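Side-chain contacts in AvrRpt2 (Erwinia amylovora, PDB 6HQZ), which probably acts as a papain-like cysteine protease of the C70 family, a type III effector that the fire blight bacterium delivers into plant cells: residues L38-P41 and E42-S46; E56-L59 and R60-N64. All coordinates share one frame; numbering follows the deposited sequence.

Contact 1 (L38-P41 and E42-S46)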
loop_
_atom_site.group_PDB
_atom_site.type_symbol
_atom_site.label_atom_id
_atom_site.label_comp_id
_atom_site.label_asym_id
_atom_site.label_seq_id
_atom_site.Cartn_x
_atom_site.Cartn_y
_atom_site.Cartn_z
ATOM N N LEU A 38 -10.232 23.605 -21.116
ATOM C CA LEU A 38 -9.352 24.715 -20.807
ATOM C C LEU A 38 -8.019 24.090 -20.299
ATOM O O LEU A 38 -7.881 22.856 -20.106
ATOM C CB LEU A 38 -10.011 25.724 -19.819
ATOM C CG LEU A 38 -11.272 26.552 -20.188
ATOM C CD1 LEU A 38 -11.760 27.341 -18.969
ATOM C CD2 LEU A 38 -11.115 27.511 -21.383
ATOM N N GLY A 39 -7.049 24.954 -20.100
ATOM C CA GLY A 39 -5.729 24.550 -19.711
ATOM C C GLY A 39 -5.590 24.090 -18.286
ATOM O O GLY A 39 -6.562 23.944 -17.507
ATOM N N LEU A 40 -4.334 23.880 -17.959
ATOM C CA LEU A 40 -3.937 23.435 -16.659
ATOM C C LEU A 40 -4.259 24.400 -15.497
ATOM O O LEU A 40 -4.761 23.932 -14.435
ATOM C CB LEU A 40 -2.454 23.132 -16.684
ATOM C CG LEU A 40 -2.065 21.913 -17.495
ATOM C CD1 LEU A 40 -0.602 21.581 -17.222
ATOM C CD2 LEU A 40 -2.906 20.703 -17.146
ATOM N N PRO A 41 -3.927 25.701 -15.651
ATOM C CA PRO A 41 -4.311 26.635 -14.564
ATOM C C PRO A 41 -5.797 26.602 -14.212
ATOM O O PRO A 41 -6.141 26.653 -13.036
ATOM C CB PRO A 41 -3.955 28.020 -15.110
ATOM C CG PRO A 41 -3.128 27.793 -16.330
ATOM C CD PRO A 41 -3.158 26.377 -16.729
ATOM N N GLU A 42 -6.628 26.441 -15.222
ATOM C CA GLU A 42 -8.075 26.421 -15.009
ATOM C C GLU A 42 -8.562 25.107 -14.370
ATOM O O GLU A 42 -9.506 25.075 -13.549
ATOM C CB GLU A 42 -8.781 26.758 -16.320
ATOM C CG GLU A 42 -8.498 28.200 -16.778
ATOM C CD GLU A 42 -7.111 28.433 -17.397
ATOM O OE1 GLU A 42 -6.479 27.451 -17.895
ATOM O OE2 GLU A 42 -6.669 29.625 -17.392
ATOM N N LEU A 43 -7.899 24.032 -14.762
ATOM C CA LEU A 43 -8.167 22.727 -14.231
ATOM C C LEU A 43 -7.735 22.683 -12.763
ATOM O O LEU A 43 -8.441 22.092 -11.969
ATOM C CB LEU A 43 -7.410 21.658 -15.033
ATOM C CG LEU A 43 -7.495 20.225 -14.505
ATOM C CD1 LEU A 43 -8.939 19.810 -14.524
ATOM C CD2 LEU A 43 -6.618 19.266 -15.277
ATOM N N TYR A 44 -6.601 23.309 -12.406
ATOM C CA TYR A 44 -6.012 23.070 -11.080
ATOM C C TYR A 44 -6.087 24.216 -10.118
ATOM O O TYR A 44 -5.875 24.034 -8.891
ATOM C CB TYR A 44 -4.555 22.620 -11.225
ATOM C CG TYR A 44 -4.448 21.228 -11.695
ATOM C CD1 TYR A 44 -5.014 20.184 -10.989
ATOM C CD2 TYR A 44 -3.793 20.924 -12.872
ATOM C CE1 TYR A 44 -4.947 18.866 -11.445
ATOM C CE2 TYR A 44 -3.708 19.627 -13.328
ATOM C CZ TYR A 44 -4.273 18.572 -12.625
ATOM O OH TYR A 44 -4.203 17.260 -13.100
ATOM N N ASP A 45 -6.377 25.390 -10.634
ATOM C CA ASP A 45 -6.358 26.570 -9.797
ATOM C C ASP A 45 -7.504 27.552 -9.997
ATOM O O ASP A 45 -7.391 28.679 -9.550
ATOM C CB ASP A 45 -5.053 27.332 -9.977
ATOM C CG ASP A 45 -4.765 28.276 -8.809
ATOM O OD1 ASP A 45 -5.304 28.089 -7.685
ATOM O OD2 ASP A 45 -4.042 29.249 -9.038
ATOM N N SER A 46 -8.601 27.158 -10.635
ATOM C CA SER A 46 -9.697 28.134 -10.910
ATOM C C SER A 46 -10.646 28.176 -9.740
ATOM O O SER A 46 -10.809 27.182 -9.082
ATOM C CB SER A 46 -10.523 27.749 -12.145
ATOM O OG SER A 46 -9.971 28.281 -13.330
#
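Glu-42 doubles back over the start of its own helix and lays its carboxylate beside the ring of Pro-41. CG leaves CB next to the backbone N (chi1 -66°), and a bend at chi2 of 76° then swings the acid toward the preceding residues. OE1 comes to rest 3.7 Å from Pro-41 CD and 3.4 Å from Gly-39 N. This places a carboxylate at the N-terminal end of the helix, where the helix dipole would probably favour its charged form. The other flank of the aliphatic stem meets Leu-38, which crosses it at about a right angle, with Leu-38 CD1 4.0 Å from Glu-42 CG. Leu-40 works on a different side. It runs alongside Tyr-44, both pointing the same way, and Leu-40 CD2 reaches Tyr-44 CE2 at 4.0 Å. Leu-43 CG sits 3.9 Å above the Tyr-44 ring, over its centre, and the Leu-40 and Tyr-44 side chains continue onto Trp-104 of strand 104-113. Beneath these side chains the first turn closes through Leu-43 N to Gly-39 O (3.1 Å), Tyr-44 N to Leu-40 O (2.8 Å) and a more bent bond from Asp-45 N to Pro-41 O (2.7 Å, N-H...O angle 135°). Pro-41 has no N-H to offer, which costs nothing in a first turn. Gly-39 at the N-cap, proline two residues on and glutamate three residues on form a characteristic helix N-terminus, here opening the short helix 40-45 of the papain-like protease domain.

Contact 2 (E56-L59 and R60-N64)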
loop_
_atom_site.group_PDB
_atom_site.type_symbol
_atom_site.label_atom_id
_atom_site.label_comp_id
_atom_site.label_asym_id
_atom_site.label_seq_id
_atom_site.Cartn_x
_atom_site.Cartn_y
_atom_site.Cartn_z
ATOM N N GLU A 56 -17.092 20.431 -13.370
ATOM C CA GLU A 56 -18.093 19.617 -14.104
ATOM C C GLU A 56 -17.465 18.813 -15.256
ATOM O O GLU A 56 -17.718 17.613 -15.388
ATOM C CB GLU A 56 -19.232 20.478 -14.663
ATOM C CG GLU A 56 -20.317 19.642 -15.354
ATOM C CD GLU A 56 -21.677 20.307 -15.424
ATOM O OE1 GLU A 56 -21.760 21.522 -15.710
ATOM O OE2 GLU A 56 -22.685 19.590 -15.233
ATOM N N ASP A 57 -16.660 19.494 -16.073
ATOM C CA ASP A 57 -15.931 18.878 -17.192
ATOM C C ASP A 57 -15.058 17.711 -16.766
ATOM O O ASP A 57 -15.068 16.650 -17.370
ATOM C CB ASP A 57 -15.027 19.897 -17.893
ATOM C CG ASP A 57 -15.790 20.904 -18.697
ATOM O OD1 ASP A 57 -16.993 20.704 -18.981
ATOM O OD2 ASP A 57 -15.165 21.935 -19.061
ATOM N N VAL A 58 -14.307 17.903 -15.711
ATOM C CA VAL A 58 -13.462 16.835 -15.212
ATOM C C VAL A 58 -14.217 15.648 -14.600
ATOM O O VAL A 58 -13.786 14.516 -14.754
ATOM C CB VAL A 58 -12.468 17.375 -14.187
ATOM C CG1 VAL A 58 -11.575 16.275 -13.644
ATOM C CG2 VAL A 58 -11.588 18.403 -14.866
ATOM N N LEU A 59 -15.298 15.896 -13.868
ATOM C CA LEU A 59 -16.112 14.777 -13.355
ATOM C C LEU A 59 -16.671 13.928 -14.494
ATOM O O LEU A 59 -16.671 12.687 -14.417
ATOM C CB LEU A 59 -17.234 15.252 -12.407
ATOM C CG LEU A 59 -16.697 15.675 -11.030
ATOM C CD1 LEU A 59 -17.799 16.242 -10.184
ATOM C CD2 LEU A 59 -15.989 14.516 -10.306
ATOM N N ARG A 60 -17.131 14.598 -15.544
ATOM C CA ARG A 60 -17.594 13.902 -16.747
ATOM C C ARG A 60 -16.514 12.987 -17.363
ATOM O O ARG A 60 -16.776 11.817 -17.679
ATOM C CB ARG A 60 -18.062 14.901 -17.793
ATOM C CG ARG A 60 -18.630 14.237 -19.042
ATOM C CD ARG A 60 -18.461 15.104 -20.260
ATOM N NE ARG A 60 -19.446 16.173 -20.255
ATOM C CZ ARG A 60 -19.887 16.808 -21.352
ATOM N NH1 ARG A 60 -19.402 16.515 -22.568
ATOM N NH2 ARG A 60 -20.824 17.759 -21.246
ATOM N N LEU A 61 -15.327 13.525 -17.573
ATOM C CA LEU A 61 -14.198 12.722 -18.075
ATOM C C LEU A 61 -13.937 11.510 -17.212
ATOM O O LEU A 61 -13.803 10.395 -17.724
ATOM C CB LEU A 61 -12.907 13.557 -18.188
ATOM C CG LEU A 61 -12.643 14.237 -19.525
ATOM C CD1 LEU A 61 -11.695 15.430 -19.371
ATOM C CD2 LEU A 61 -12.086 13.242 -20.528
ATOM N N MET A 62 -13.882 11.737 -15.895
ATOM C CA MET A 62 -13.666 10.673 -14.910
ATOM C C MET A 62 -14.726 9.542 -15.055
ATOM O O MET A 62 -14.366 8.347 -15.159
ATOM C CB MET A 62 -13.641 11.270 -13.487
ATOM C CG MET A 62 -12.413 12.099 -13.176
ATOM S SD MET A 62 -12.621 13.201 -11.758
ATOM C CE MET A 62 -12.997 11.998 -10.462
ATOM N N ARG A 63 -16.005 9.926 -15.117
ATOM C CA ARG A 63 -17.105 8.989 -15.314
ATOM C C ARG A 63 -16.904 8.208 -16.606
ATOM O O ARG A 63 -17.002 6.997 -16.615
ATOM C CB ARG A 63 -18.425 9.753 -15.356
ATOM C CG ARG A 63 -19.710 8.931 -15.510
ATOM C CD ARG A 63 -21.007 9.760 -15.379
ATOM N NE ARG A 63 -20.803 10.719 -14.302
ATOM C CZ ARG A 63 -20.534 12.035 -14.420
ATOM N NH1 ARG A 63 -20.562 12.654 -15.605
ATOM N NH2 ARG A 63 -20.312 12.754 -13.312
ATOM N N ASN A 64 -16.596 8.917 -17.685
ATOM C CA ASN A 64 -16.445 8.326 -19.018
ATOM C C ASN A 64 -15.242 7.458 -19.248
ATOM O O ASN A 64 -15.320 6.578 -20.115
ATOM C CB ASN A 64 -16.470 9.414 -20.098
ATOM C CG ASN A 64 -17.861 9.983 -20.276
ATOM O OD1 ASN A 64 -18.792 9.496 -19.663
ATOM N ND2 ASN A 64 -18.010 11.013 -21.096
#
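From Glu-56 to Asn-64 the backbone is regular alpha helix: Arg-60 N bonds to Glu-56 O, Leu-61 N to Asp-57 O, Met-62 N to Val-58 O and Arg-63 N to Leu-59 O. These four bonds are nearly straight, and the last is the shortest, 2.9 Å from Arg-63 N to Leu-59 O. On the buried side the Met-62 thioether crosses two side chains of the preceding turn. Its SD lies 3.8 Å from Val-58 CG1, while the terminal CE lies 3.9 Å from Leu-59 CD2; a bend at chi3 (59°) turns this methyl toward the leucine. The pattern is that of an amphipathic helix, with Val-58 and Met-62 buried and Glu-56, Arg-60, Arg-63 and Asn-64 exposed, and it belongs to helix 49-65 of the papain-like domain. On the exposed side Arg-63 curls back along the helix, its chain bent at chi3 (-40°), until one face of the guanidinium overlies Leu-59 O. That oxygen is 3.7 Å from the guanidinium plane, displaced toward the rim, with Arg-63 NH2 at 3.8 Å from Leu-59 O. Arg-60, bent at chi3, leads away from the helix and makes no salt bridge with Asp-57: Arg-60 NE stays 5.3 Å from Asp-57 OD1.

Overall arrangement
Contact 1 precedes contact 2 along the chain, on the consecutive helices 40-45 and 49-65, with centres about 14 Å apart. The helices pack directly on each other where Leu-43 of contact 1 meets Val-58 of contact 2. Neighbouring loops join the pair: His-147 gives a hydrogen bond from NE2 to Leu-43 O and also touches Val-58, while Pro-36 lies against both Leu-43 and Leu-61. Contact 1 additionally faces strand 104-113 of the antiparallel sheet, through Trp-104 and Met-106. The short helix therefore bridges the sheet and the longer helix within one papain-like protease domain; neither contact touches the second chain of the assembly.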